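Local coordinates for extracellular solute-binding protein, family 1 (Bifidobacterium longum subsp. infantis ATCC 15697, PDB 3QUF) that probably binds an extracellular solute, likely a sugar, and delivers it to an ABC importer in the cell membrane, at residues Asp113-Thr118 with Ser341-Tyr346; Gln293-Gly298 with Asp359-Gln364; Thr377-Glu382 with Ala406-Leu411; Ser216-Asp221 with Lys402-Lys407. All coordinates share one frame; numbering follows the deposited sequence.

How the interactions relate
The four contacts fall into two pairs; interactions 1 and 3 lie on opposite sides of the chain's centre. Interactions 1 and 2 have centres 14 Å apart and touch where Phe362 packs on Ser341 and Leu342. Both lie by the large mixed sheet, whose strand 135-144 pairs with strands 295-305 and 340-341. Interactions 3 and 4 have centres 10 Å apart and share helix 397-408; Trp408 CB meets Phe218 there. The pairs are 26 to 33 Å apart, centre to centre. Along the chain, interactions 1 and 2 cross, interaction 2 is nested inside interaction 4, and interaction 3 comes after both 1 and 2. Interaction 3 holds the two C-terminal helices together, and interaction 4 ties the last of them back to 216-221.

Interaction 1 (Asp113-Thr118 with Ser341-Tyr346); sequences DGIDDT and SLSSKY. With SO4 (sulfate ion), chain D.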
loop_
_atom_site.group_PDB
_atom_site.type_symbol
_atom_site.label_atom_id
_atom_site.label_comp_id
_atom_site.label_asym_id
_atom_site.label_seq_id
_atom_site.Cartn_x
_atom_site.Cartn_y
_atom_site.Cartn_z
ATOM N N ASP A 113 5.951 20.400 2.133
ATOM C CA ASP A 113 4.642 20.984 2.272
ATOM C C ASP A 113 3.698 20.434 1.194
ATOM O O ASP A 113 4.102 20.141 0.052
ATOM C CB ASP A 113 4.727 22.513 2.261
ATOM C CG ASP A 113 5.393 23.084 3.511
ATOM O OD1 ASP A 113 5.531 22.403 4.552
ATOM O OD2 ASP A 113 5.746 24.269 3.461
ATOM N N GLY A 114 2.441 20.204 1.587
ATOM C CA GLY A 114 1.410 19.730 0.663
ATOM C C GLY A 114 1.101 18.252 0.809
ATOM O O GLY A 114 0.122 17.749 0.252
ATOM N N ILE A 115 1.957 17.534 1.548
ATOM C CA ILE A 115 1.780 16.116 1.774
ATOM C C ILE A 115 1.332 15.911 3.204
ATOM O O ILE A 115 1.991 16.367 4.150
ATOM C CB ILE A 115 3.125 15.373 1.552
ATOM C CG1 ILE A 115 3.657 15.632 0.142
ATOM C CG2 ILE A 115 2.996 13.853 1.867
ATOM C CD1 ILE A 115 5.096 15.257 -0.094
ATOM N N ASP A 116 0.200 15.248 3.389
ATOM C CA ASP A 116 -0.368 15.144 4.739
ATOM C C ASP A 116 0.597 14.415 5.691
ATOM O O ASP A 116 1.290 13.481 5.329
ATOM C CB ASP A 116 -1.740 14.437 4.694
ATOM C CG ASP A 116 -2.853 15.293 4.058
ATOM O OD1 ASP A 116 -2.661 16.522 3.834
ATOM O OD2 ASP A 116 -3.959 14.741 3.793
ATOM N N ASP A 117 0.626 14.887 6.947
ATOM C CA ASP A 117 1.616 14.385 7.918
ATOM C C ASP A 117 1.561 12.863 8.165
ATOM O O ASP A 117 2.581 12.231 8.451
ATOM C CB ASP A 117 1.462 15.162 9.196
ATOM C CG ASP A 117 2.050 16.573 9.102
ATOM O OD1 ASP A 117 2.739 16.904 8.110
ATOM O OD2 ASP A 117 1.852 17.347 10.070
ATOM N N THR A 118 0.388 12.242 8.055
ATOM C CA THR A 118 0.263 10.803 8.238
ATOM C C THR A 118 1.077 10.009 7.242
ATOM O O THR A 118 1.447 8.849 7.508
ATOM C CB THR A 118 -1.197 10.350 8.114
ATOM O OG1 THR A 118 -1.810 10.963 6.977
ATOM C CG2 THR A 118 -1.987 10.767 9.368
ATOM N N SER A 341 -1.071 10.839 -6.633
ATOM C CA SER A 341 -0.266 11.808 -5.916
ATOM C C SER A 341 -0.657 11.885 -4.438
ATOM O O SER A 341 -1.865 11.975 -4.116
ATOM C CB SER A 341 -0.459 13.195 -6.556
ATOM O OG SER A 341 0.073 14.210 -5.736
ATOM N N LEU A 342 0.342 11.944 -3.551
ATOM C CA LEU A 342 0.114 12.270 -2.147
ATOM C C LEU A 342 0.224 13.761 -1.803
ATOM O O LEU A 342 0.153 14.140 -0.625
ATOM C CB LEU A 342 1.076 11.457 -1.280
ATOM C CG LEU A 342 0.818 9.970 -1.192
ATOM C CD1 LEU A 342 1.994 9.314 -0.414
ATOM C CD2 LEU A 342 -0.521 9.670 -0.425
ATOM N N SER A 343 0.397 14.617 -2.793
ATOM C CA SER A 343 0.616 16.038 -2.582
ATOM C C SER A 343 -0.511 16.856 -3.173
ATOM O O SER A 343 -0.975 16.607 -4.287
ATOM C CB SER A 343 1.926 16.474 -3.214
ATOM O OG SER A 343 2.083 17.889 -3.137
ATOM N N SER A 344 -0.933 17.866 -2.436
ATOM C CA SER A 344 -1.975 18.781 -2.926
ATOM C C SER A 344 -1.513 19.670 -4.076
ATOM O O SER A 344 -2.321 20.366 -4.679
ATOM C CB SER A 344 -2.488 19.647 -1.778
ATOM O OG SER A 344 -1.453 20.465 -1.285
ATOM N N LYS A 345 -0.231 19.602 -4.436
ATOM C CA LYS A 345 0.253 20.373 -5.572
ATOM C C LYS A 345 -0.162 19.779 -6.902
ATOM O O LYS A 345 -0.125 20.476 -7.916
ATOM C CB LYS A 345 1.756 20.494 -5.522
ATOM C CG LYS A 345 2.266 21.178 -4.260
ATOM C CD LYS A 345 3.733 21.341 -4.346
ATOM C CE LYS A 345 4.317 21.825 -3.047
ATOM N NZ LYS A 345 5.762 22.136 -3.235
ATOM N N TYR A 346 -0.610 18.523 -6.910
ATOM C CA TYR A 346 -1.127 17.936 -8.129
ATOM C C TYR A 346 -2.072 16.826 -7.820
ATOM O O TYR A 346 -1.772 15.978 -7.023
ATOM C CB TYR A 346 0.016 17.362 -8.977
ATOM C CG TYR A 346 -0.476 16.598 -10.182
ATOM C CD1 TYR A 346 -0.910 17.250 -11.314
ATOM C CD2 TYR A 346 -0.529 15.227 -10.166
ATOM C CE1 TYR A 346 -1.404 16.553 -12.404
ATOM C CE2 TYR A 346 -1.002 14.510 -11.264
ATOM C CZ TYR A 346 -1.426 15.186 -12.381
ATOM O OH TYR A 346 -1.926 14.477 -13.467
HETATM S S SO4 D . 1.018 21.422 4.371
HETATM O O1 SO4 D . 1.912 20.280 4.240
HETATM O O2 SO4 D . 0.490 21.458 5.733
HETATM O O3 SO4 D . 1.747 22.661 4.096
HETATM O O4 SO4 D . -0.095 21.286 3.429
HETATM O O HOH W 1 6.120 22.105 -0.602
HETATM O O HOH W 2 -1.578 14.316 1.402
#
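Two consecutive ST turns shape segment 341-346, where the chain leaves the short strand 340-341 and Gly114 meets Ser343 and Ser344. That strand belongs to the large mixed sheet. In the first turn Ser341 OG accepts from Ser343 N. In the second, Ser343 OG accepts from Lys345 N at 3.2 Å, with an N-H...O angle of 168°. OG of Ser343 lies anti to the backbone N (chi1 174°), which swings it forward over the next residues. It also bonds to Asn325 OD1. With an alanine here, Lys345 N would probably lose the acceptor that closes this turn, and Asn325 OD1 would lose a partner.

The main link across the contact is Ser344 N to Gly114 O, 2.9 Å. The donor stands 32° out of the carbonyl plane. The CA-H of Ser343 also points at Gly114 O. Next to this bond, Ile115 CG1 lies 3.9 Å from Ser343 CB, and Ile115 CG2 approaches Leu342 CB.

Water fills in at both ends. One water accepts from Asp116 N and donates to Leu342 O. The extended chain of Lys345 runs along to Asp113, with NZ held by Asn325 O and by a second water. That water is 2.7 Å from Lys345 NZ and 2.9 Å from Asp113 O. A sulfate, probably from the crystallisation liquor, takes a nearly straight bond from Gly114 N to its O1, 2.7 Å.

Interaction 2 (Gln293-Gly298 with Asp359-Gln364); sequences QWINGG and DNYFKQ
Tyr361 lies across Gln293 and Ile295, and its side chain makes most of this contact. The backbone O of Gln293 sits at the edge of the tyrosine ring, near its plane, 3.3 Å from Tyr361 CE1. Gln293 CB is close to the same ring carbon. The amide of Gln293 and the ring are almost perpendicular, 88° apart. Their polar ends do not bond directly. A water bridges them, donating to Gln293 OE1 at 2.7 Å and lying 2.7 Å from Tyr361 OH.

Ile295 packs on the stem of Tyr361, its CG2 3.7 Å from Tyr361 CB. Ile295 CG1 stands between the backbone N and the carbonyl carbon (chi1 66°), and from there Ile295 CD1 reaches Phe362 CB at 4.0 Å. A serine in place of Tyr361 would probably take away the ring edge beside Gln293 O and Gln293 CB, and leave the bridging water without its phenol partner.

The second shell fixes Gln293. Its NE2 bonds to Lys158 O and Glu290 O, which leaves OE1 turned to the water. Its backbone O is held by Lys366 NZ.

Tyr361 and Phe362 belong to helix 355-362, which includes a wider, pi-type turn at 359-362. The helix packs on strand 295-305 of the mixed sheet. That strand pairs antiparallel with strand 135-144 and parallel with strand 367-368. Phe362 continues over the sheet to Ala136 and Val138 and meets the ring of Phe367. The CB of Trp294 points away from segment 359-364, and its side chain packs on Ala195 and Ser196 of helix 188-199.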
loop_
_atom_site.group_PDB
_atom_site.type_symbol
_atom_site.label_atom_id
_atom_site.label_comp_id
_atom_site.label_asym_id
_atom_site.label_seq_id
_atom_site.Cartn_x
_atom_site.Cartn_y
_atom_site.Cartn_z
ATOM N N GLN A 293 -15.628 2.528 6.668
ATOM C CA GLN A 293 -14.934 1.873 5.542
ATOM C C GLN A 293 -13.552 2.453 5.243
ATOM O O GLN A 293 -13.326 3.676 5.357
ATOM C CB GLN A 293 -15.769 1.884 4.266
ATOM C CG GLN A 293 -17.175 1.323 4.392
ATOM C CD GLN A 293 -18.140 2.293 5.035
ATOM O OE1 GLN A 293 -17.891 3.518 5.096
ATOM N NE2 GLN A 293 -19.267 1.748 5.539
ATOM N N TRP A 294 -12.635 1.552 4.876
ATOM C CA TRP A 294 -11.272 1.880 4.449
ATOM C C TRP A 294 -10.983 1.222 3.093
ATOM O O TRP A 294 -11.668 0.303 2.670
ATOM C CB TRP A 294 -10.246 1.409 5.497
ATOM C CG TRP A 294 -10.186 2.326 6.682
ATOM C CD1 TRP A 294 -11.206 2.598 7.529
ATOM C CD2 TRP A 294 -9.106 3.151 7.078
ATOM N NE1 TRP A 294 -10.847 3.559 8.425
ATOM C CE2 TRP A 294 -9.547 3.905 8.195
ATOM C CE3 TRP A 294 -7.812 3.359 6.598
ATOM C CZ2 TRP A 294 -8.724 4.817 8.850
ATOM C CZ3 TRP A 294 -6.999 4.235 7.262
ATOM C CH2 TRP A 294 -7.483 4.995 8.370
ATOM N N ILE A 295 -9.930 1.702 2.434
ATOM C CA ILE A 295 -9.390 1.048 1.251
ATOM C C ILE A 295 -7.981 0.559 1.564
ATOM O O ILE A 295 -7.378 0.898 2.584
ATOM C CB ILE A 295 -9.438 1.948 -0.006
ATOM C CG1 ILE A 295 -8.505 3.149 0.137
ATOM C CG2 ILE A 295 -10.877 2.366 -0.293
ATOM C CD1 ILE A 295 -8.451 4.061 -1.056
ATOM N N ASN A 296 -7.474 -0.295 0.700
ATOM C CA ASN A 296 -6.084 -0.653 0.767
ATOM C C ASN A 296 -5.254 0.470 0.121
ATOM O O ASN A 296 -5.646 1.104 -0.864
ATOM C CB ASN A 296 -5.757 -1.914 -0.067
ATOM C CG ASN A 296 -6.369 -3.240 0.447
ATOM O OD1 ASN A 296 -6.448 -4.204 -0.342
ATOM N ND2 ASN A 296 -6.788 -3.325 1.709
ATOM N N GLY A 297 -4.032 0.634 0.595
ATOM C CA GLY A 297 -3.095 1.483 -0.107
ATOM C C GLY A 297 -1.879 1.783 0.730
ATOM O O GLY A 297 -1.798 1.456 1.921
ATOM N N GLY A 298 -0.914 2.413 0.090
ATOM C CA GLY A 298 0.317 2.770 0.779
ATOM C C GLY A 298 1.189 3.607 -0.124
ATOM O O GLY A 298 0.884 3.769 -1.317
ATOM N N ASP A 359 -11.912 10.054 -4.009
ATOM C CA ASP A 359 -12.292 11.279 -3.321
ATOM C C ASP A 359 -12.671 11.096 -1.859
ATOM O O ASP A 359 -12.378 11.967 -1.044
ATOM C CB ASP A 359 -13.460 11.958 -4.009
ATOM C CG ASP A 359 -13.078 12.608 -5.332
ATOM O OD1 ASP A 359 -11.884 12.596 -5.744
ATOM O OD2 ASP A 359 -14.022 13.102 -5.961
ATOM N N ASN A 360 -13.326 9.992 -1.524
ATOM C CA ASN A 360 -13.888 9.837 -0.198
ATOM C C ASN A 360 -13.066 8.959 0.743
ATOM O O ASN A 360 -13.349 8.902 1.936
ATOM C CB ASN A 360 -15.326 9.366 -0.307
ATOM C CG ASN A 360 -16.186 10.375 -1.035
ATOM O OD1 ASN A 360 -16.040 11.591 -0.826
ATOM N ND2 ASN A 360 -17.020 9.893 -1.956
ATOM N N TYR A 361 -12.048 8.274 0.199
ATOM C CA TYR A 361 -11.192 7.410 0.994
ATOM C C TYR A 361 -9.741 7.780 0.820
ATOM O O TYR A 361 -9.090 8.125 1.797
ATOM C CB TYR A 361 -11.500 5.890 0.740
ATOM C CG TYR A 361 -12.925 5.629 1.095
ATOM C CD1 TYR A 361 -13.300 5.331 2.410
ATOM C CD2 TYR A 361 -13.930 5.811 0.143
ATOM C CE1 TYR A 361 -14.629 5.171 2.737
ATOM C CE2 TYR A 361 -15.276 5.646 0.476
ATOM C CZ TYR A 361 -15.608 5.368 1.780
ATOM O OH TYR A 361 -16.939 5.227 2.119
ATOM N N PHE A 362 -9.194 7.704 -0.386
ATOM C CA PHE A 362 -7.782 8.041 -0.585
ATOM C C PHE A 362 -7.479 9.486 -0.153
ATOM O O PHE A 362 -6.581 9.733 0.649
ATOM C CB PHE A 362 -7.349 7.797 -2.030
ATOM C CG PHE A 362 -5.939 8.216 -2.294
ATOM C CD1 PHE A 362 -4.887 7.528 -1.757
ATOM C CD2 PHE A 362 -5.685 9.331 -3.085
ATOM C CE1 PHE A 362 -3.582 7.963 -1.980
ATOM C CE2 PHE A 362 -4.376 9.760 -3.299
ATOM C CZ PHE A 362 -3.342 9.049 -2.747
ATOM N N LYS A 363 -8.251 10.424 -0.655
ATOM C CA LYS A 363 -8.026 11.831 -0.308
ATOM C C LYS A 363 -8.364 12.166 1.148
ATOM O O LYS A 363 -7.958 13.204 1.643
ATOM C CB LYS A 363 -8.764 12.734 -1.274
ATOM C CG LYS A 363 -8.110 12.691 -2.685
ATOM C CD LYS A 363 -8.735 13.736 -3.639
ATOM C CE LYS A 363 -7.780 14.909 -3.915
ATOM N NZ LYS A 363 -7.601 15.780 -2.702
ATOM N N GLN A 364 -9.089 11.291 1.814
ATOM C CA GLN A 364 -9.408 11.434 3.239
ATOM C C GLN A 364 -8.483 10.620 4.154
ATOM O O GLN A 364 -8.768 10.501 5.353
ATOM C CB GLN A 364 -10.850 11.011 3.467
ATOM C CG GLN A 364 -11.843 11.767 2.605
ATOM C CD GLN A 364 -11.743 13.255 2.768
ATOM O OE1 GLN A 364 -11.534 13.749 3.870
ATOM N NE2 GLN A 364 -11.880 13.986 1.663
HETATM O O HOH W 3 -17.605 6.124 4.595
#

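Interaction 3 (Thr377-Glu382 with Ala406-Leu411); sequences TVMSTE and AKWATL
Met379, a selenomethionine in the crystal, sits in the middle of this contact between Lys407, Trp408 and Leu411. Its SE lies 3.7 Å from Lys407 CG. Met379 SE also stands at the edge of the Trp408 ring, 3.9 Å from Trp408 CE3. Met379 SE is 88° off the normal of the six-membered Trp408 ring and 5.3 Å from its centroid. This is a Met-aromatic contact of the edge type. The bend at chi2 (-53°) lays SE against Lys407 and Trp408; a further bend at chi3 turns the CE methyl. Met379 CG stays near Leu411 CD1 at 3.9 Å.

The two partners are C-terminal helices, 376-391 and 397-408, which follow one another in the chain as a helical hairpin. Trp372 and Leu404 also cover Met379. The ring of Trp408 meets that of Trp212, a residue from much earlier in the chain. A type I turn from Trp408 to Leu411 brings the leucine back to helix 376-391.

Nearer the surface, Val378 CG1 is 4.0 Å from Leu411 CD2. Val378 CG1 also meets the aliphatic end of Lys407 at right angles, 3.6 Å from Lys407 CE. The stem of Lys407 crosses Glu382, CB against CG. Their charged ends are near but not salt-bridged, with Glu382 OE1 4.3 Å from Lys407 NZ. Glu382 OE2 makes a weak hydrogen bond to Gln386 NE2.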
loop_
_atom_site.group_PDB
_atom_site.type_symbol
_atom_site.label_atom_id
_atom_site.label_comp_id
_atom_site.label_asym_id
_atom_site.label_seq_id
_atom_site.Cartn_x
_atom_site.Cartn_y
_atom_site.Cartn_z
ATOM N N THR A 377 9.401 -9.875 4.916
ATOM C CA THR A 377 9.169 -11.133 4.226
ATOM C C THR A 377 8.811 -12.260 5.172
ATOM O O THR A 377 7.885 -13.053 4.855
ATOM C CB THR A 377 10.391 -11.482 3.369
ATOM O OG1 THR A 377 10.535 -10.447 2.394
ATOM C CG2 THR A 377 10.172 -12.792 2.689
ATOM N N VAL A 378 9.487 -12.339 6.326
ATOM C CA VAL A 378 9.243 -13.341 7.310
ATOM C C VAL A 378 7.810 -13.230 7.833
ATOM O O VAL A 378 7.108 -14.235 7.969
ATOM C CB VAL A 378 10.237 -13.292 8.488
ATOM C CG1 VAL A 378 9.853 -14.222 9.615
ATOM C CG2 VAL A 378 11.676 -13.624 8.021
HETATM N N MSE A 379 7.399 -12.005 8.130
HETATM C CA MSE A 379 6.089 -11.775 8.720
HETATM C C MSE A 379 4.958 -11.969 7.706
HETATM O O MSE A 379 3.939 -12.564 8.039
HETATM C CB MSE A 379 6.011 -10.395 9.341
HETATM C CG MSE A 379 6.763 -10.258 10.609
HETATM SE SE MSE A 379 6.407 -11.533 12.015
HETATM C CE MSE A 379 4.529 -11.297 12.295
ATOM N N SER A 380 5.153 -11.546 6.476
ATOM C CA SER A 380 4.143 -11.780 5.437
ATOM C C SER A 380 3.954 -13.279 5.221
ATOM O O SER A 380 2.829 -13.740 5.110
ATOM C CB SER A 380 4.479 -11.069 4.134
ATOM O OG SER A 380 4.170 -9.681 4.218
ATOM N N THR A 381 5.048 -14.026 5.165
ATOM C CA THR A 381 4.974 -15.469 4.991
ATOM C C THR A 381 4.158 -16.117 6.107
ATOM O O THR A 381 3.324 -16.976 5.858
ATOM C CB THR A 381 6.391 -16.092 4.967
ATOM O OG1 THR A 381 7.085 -15.592 3.824
ATOM C CG2 THR A 381 6.319 -17.622 4.926
ATOM N N GLU A 382 4.416 -15.715 7.358
ATOM C CA GLU A 382 3.674 -16.283 8.478
ATOM C C GLU A 382 2.189 -15.892 8.393
ATOM O O GLU A 382 1.297 -16.732 8.633
ATOM C CB GLU A 382 4.281 -15.829 9.822
ATOM C CG GLU A 382 3.693 -16.522 11.053
ATOM C CD GLU A 382 3.846 -18.060 11.086
ATOM O OE1 GLU A 382 4.695 -18.629 10.364
ATOM O OE2 GLU A 382 3.126 -18.714 11.877
ATOM N N ALA A 406 4.161 -14.963 18.338
ATOM C CA ALA A 406 5.287 -15.883 18.539
ATOM C C ALA A 406 6.363 -15.587 17.532
ATOM O O ALA A 406 7.553 -15.511 17.877
ATOM C CB ALA A 406 4.827 -17.357 18.437
ATOM N N LYS A 407 5.978 -15.407 16.275
ATOM C CA LYS A 407 6.938 -15.083 15.237
ATOM C C LYS A 407 7.593 -13.695 15.430
ATOM O O LYS A 407 8.805 -13.538 15.374
ATOM C CB LYS A 407 6.247 -15.159 13.862
ATOM C CG LYS A 407 7.172 -15.128 12.698
ATOM C CD LYS A 407 8.138 -16.288 12.769
ATOM C CE LYS A 407 8.383 -16.924 11.438
ATOM N NZ LYS A 407 8.815 -18.306 11.679
ATOM N N TRP A 408 6.785 -12.692 15.681
ATOM C CA TRP A 408 7.251 -11.329 15.925
ATOM C C TRP A 408 8.252 -11.259 17.080
ATOM O O TRP A 408 9.267 -10.534 17.004
ATOM C CB TRP A 408 6.039 -10.444 16.229
ATOM C CG TRP A 408 6.382 -8.990 16.386
ATOM C CD1 TRP A 408 6.429 -8.283 17.547
ATOM C CD2 TRP A 408 6.727 -8.097 15.354
ATOM N NE1 TRP A 408 6.780 -6.983 17.291
ATOM C CE2 TRP A 408 6.953 -6.843 15.943
ATOM C CE3 TRP A 408 6.818 -8.216 13.964
ATOM C CZ2 TRP A 408 7.322 -5.738 15.199
ATOM C CZ3 TRP A 408 7.175 -7.106 13.227
ATOM C CH2 TRP A 408 7.436 -5.889 13.848
ATOM N N ALA A 409 7.980 -12.046 18.107
ATOM C CA ALA A 409 8.821 -12.047 19.326
ATOM C C ALA A 409 10.222 -12.629 19.057
ATOM O O ALA A 409 11.148 -12.439 19.879
ATOM C CB ALA A 409 8.139 -12.787 20.416
ATOM N N THR A 410 10.393 -13.324 17.929
ATOM C CA THR A 410 11.708 -13.846 17.536
ATOM C C THR A 410 12.490 -12.940 16.624
ATOM O O THR A 410 13.655 -13.194 16.372
ATOM C CB THR A 410 11.634 -15.191 16.817
ATOM O OG1 THR A 410 11.100 -14.999 15.496
ATOM C CG2 THR A 410 10.806 -16.180 17.592
ATOM N N LEU A 411 11.896 -11.876 16.118
ATOM C CA LEU A 411 12.645 -11.001 15.236
ATOM C C LEU A 411 13.616 -10.130 16.076
ATOM O O LEU A 411 13.515 -8.882 16.112
ATOM C CB LEU A 411 11.719 -10.152 14.399
ATOM C CG LEU A 411 10.581 -10.878 13.703
ATOM C CD1 LEU A 411 9.687 -9.795 13.091
ATOM C CD2 LEU A 411 11.057 -11.889 12.664
#

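Interaction 4 (Ser216-Asp221 with Lys402-Lys407); sequences STFTKD and KALDAK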
loop_
_atom_site.group_PDB
_atom_site.type_symbol
_atom_site.label_atom_id
_atom_site.label_comp_id
_atom_site.label_asym_id
_atom_site.label_seq_id
_atom_site.Cartn_x
_atom_site.Cartn_y
_atom_site.Cartn_z
ATOM N N SER A 216 0.979 -3.058 22.397
ATOM C CA SER A 216 -0.049 -4.057 22.196
ATOM C C SER A 216 0.554 -5.266 21.474
ATOM O O SER A 216 1.765 -5.326 21.230
ATOM C CB SER A 216 -1.218 -3.479 21.381
ATOM O OG SER A 216 -2.331 -4.342 21.473
ATOM N N THR A 217 -0.307 -6.207 21.134
ATOM C CA THR A 217 0.088 -7.471 20.538
ATOM C C THR A 217 -0.897 -7.867 19.442
ATOM O O THR A 217 -1.998 -7.366 19.383
ATOM C CB THR A 217 0.121 -8.606 21.578
ATOM O OG1 THR A 217 -1.203 -8.849 22.094
ATOM C CG2 THR A 217 1.133 -8.276 22.709
ATOM N N PHE A 218 -0.482 -8.778 18.585
ATOM C CA PHE A 218 -1.414 -9.380 17.622
ATOM C C PHE A 218 -2.567 -10.091 18.343
ATOM O O PHE A 218 -3.715 -10.045 17.909
ATOM C CB PHE A 218 -0.674 -10.339 16.683
ATOM C CG PHE A 218 0.318 -9.667 15.787
ATOM C CD1 PHE A 218 -0.094 -9.007 14.643
ATOM C CD2 PHE A 218 1.686 -9.690 16.077
ATOM C CE1 PHE A 218 0.800 -8.373 13.848
ATOM C CE2 PHE A 218 2.592 -9.043 15.283
ATOM C CZ PHE A 218 2.155 -8.391 14.132
ATOM N N THR A 219 -2.270 -10.772 19.453
ATOM C CA THR A 219 -3.322 -11.412 20.219
ATOM C C THR A 219 -4.373 -10.436 20.690
ATOM O O THR A 219 -5.557 -10.751 20.648
ATOM C CB THR A 219 -2.732 -12.181 21.411
ATOM O OG1 THR A 219 -1.889 -13.205 20.885
ATOM C CG2 THR A 219 -3.847 -12.813 22.268
ATOM N N LYS A 220 -3.958 -9.255 21.125
ATOM C CA LYS A 220 -4.946 -8.246 21.569
ATOM C C LYS A 220 -5.749 -7.676 20.401
ATOM O O LYS A 220 -6.986 -7.588 20.457
ATOM C CB LYS A 220 -4.284 -7.106 22.344
ATOM C CG LYS A 220 -3.824 -7.481 23.774
ATOM C CD LYS A 220 -3.062 -6.297 24.430
ATOM C CE LYS A 220 -2.014 -6.722 25.505
ATOM N NZ LYS A 220 -0.772 -5.817 25.521
ATOM N N ASP A 221 -5.044 -7.276 19.340
ATOM C CA ASP A 221 -5.685 -6.443 18.300
ATOM C C ASP A 221 -6.073 -7.143 17.022
ATOM O O ASP A 221 -7.050 -6.747 16.392
ATOM C CB ASP A 221 -4.829 -5.225 18.004
ATOM C CG ASP A 221 -4.993 -4.138 19.049
ATOM O OD1 ASP A 221 -6.143 -3.883 19.535
ATOM O OD2 ASP A 221 -3.956 -3.559 19.378
ATOM N N LYS A 402 -1.849 -15.660 17.942
ATOM C CA LYS A 402 -0.778 -16.115 18.828
ATOM C C LYS A 402 0.444 -16.514 18.002
ATOM O O LYS A 402 1.585 -16.254 18.417
ATOM C CB LYS A 402 -1.234 -17.281 19.709
ATOM C CG LYS A 402 -2.257 -16.884 20.802
ATOM C CD LYS A 402 -2.750 -18.103 21.599
ATOM C CE LYS A 402 -3.210 -17.708 22.999
ATOM N NZ LYS A 402 -3.685 -18.899 23.801
ATOM N N ALA A 403 0.217 -17.136 16.836
ATOM C CA ALA A 403 1.344 -17.498 15.953
ATOM C C ALA A 403 2.105 -16.279 15.431
ATOM O O ALA A 403 3.333 -16.267 15.366
ATOM C CB ALA A 403 0.881 -18.369 14.807
ATOM N N LEU A 404 1.371 -15.234 15.064
ATOM C CA LEU A 404 1.987 -13.982 14.671
ATOM C C LEU A 404 2.798 -13.353 15.821
ATOM O O LEU A 404 3.897 -12.900 15.599
ATOM C CB LEU A 404 0.948 -13.002 14.135
ATOM C CG LEU A 404 0.372 -13.346 12.744
ATOM C CD1 LEU A 404 -0.752 -12.397 12.392
ATOM C CD2 LEU A 404 1.445 -13.296 11.667
ATOM N N ASP A 405 2.248 -13.339 17.041
ATOM C CA ASP A 405 2.997 -12.826 18.203
ATOM C C ASP A 405 4.285 -13.641 18.430
ATOM O O ASP A 405 5.354 -13.059 18.665
ATOM C CB ASP A 405 2.126 -12.868 19.456
ATOM C CG ASP A 405 1.280 -11.600 19.626
ATOM O OD1 ASP A 405 1.740 -10.519 19.218
ATOM O OD2 ASP A 405 0.181 -11.693 20.221
ATOM N N ALA A 406 4.161 -14.963 18.338
ATOM C CA ALA A 406 5.287 -15.883 18.539
ATOM C C ALA A 406 6.363 -15.587 17.532
ATOM O O ALA A 406 7.553 -15.511 17.877
ATOM C CB ALA A 406 4.827 -17.357 18.437
ATOM N N LYS A 407 5.978 -15.407 16.275
ATOM C CA LYS A 407 6.938 -15.083 15.237
ATOM C C LYS A 407 7.593 -13.695 15.430
ATOM O O LYS A 407 8.805 -13.538 15.374
ATOM C CB LYS A 407 6.247 -15.159 13.862
ATOM C CG LYS A 407 7.172 -15.128 12.698
ATOM C CD LYS A 407 8.138 -16.288 12.769
ATOM C CE LYS A 407 8.383 -16.924 11.438
ATOM N NZ LYS A 407 8.815 -18.306 11.679
#
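Asp405 of helix 397-408 reaches the first turn of helix 218-221 with its carboxylate. From CB the chain leads to Asp405 CG, which sits 3.5 Å from Phe218 N. Asp405 OD1 accepts from Phe218 N at 2.9 Å, on its syn side and 28° out of the carboxylate plane. Asp405 OD1 also lies at the edge of the Phe218 ring, 3.2 Å from Phe218 CD2. OD2 takes two bonds from one residue. Thr219 N meets Asp405 OD2 from above the carboxylate plane at 2.7 Å, and Thr219 OG1 donates to the anti lone pair of Asp405 OD2 at 2.6 Å. Thr217 CB rests against both oxygens.

Beside the carboxylate, Leu404 CB lies over one face of the Phe218 ring in a CH-pi contact, 4.1 Å from the centroid. With Leu404 CG anti to its carbonyl carbon (chi1 -72°), Leu404 CD1 comes 4.1 Å from Phe218 CD1. The ring meets Trp222 edge-to-face and touches Trp212.

Thr217 is the N-cap of the short helix, its OG1 accepting from Lys220 N. Asp405 satisfies the two preceding N-H groups from a distant part of the chain. Three donors on one carboxylate would probably favour its charged form.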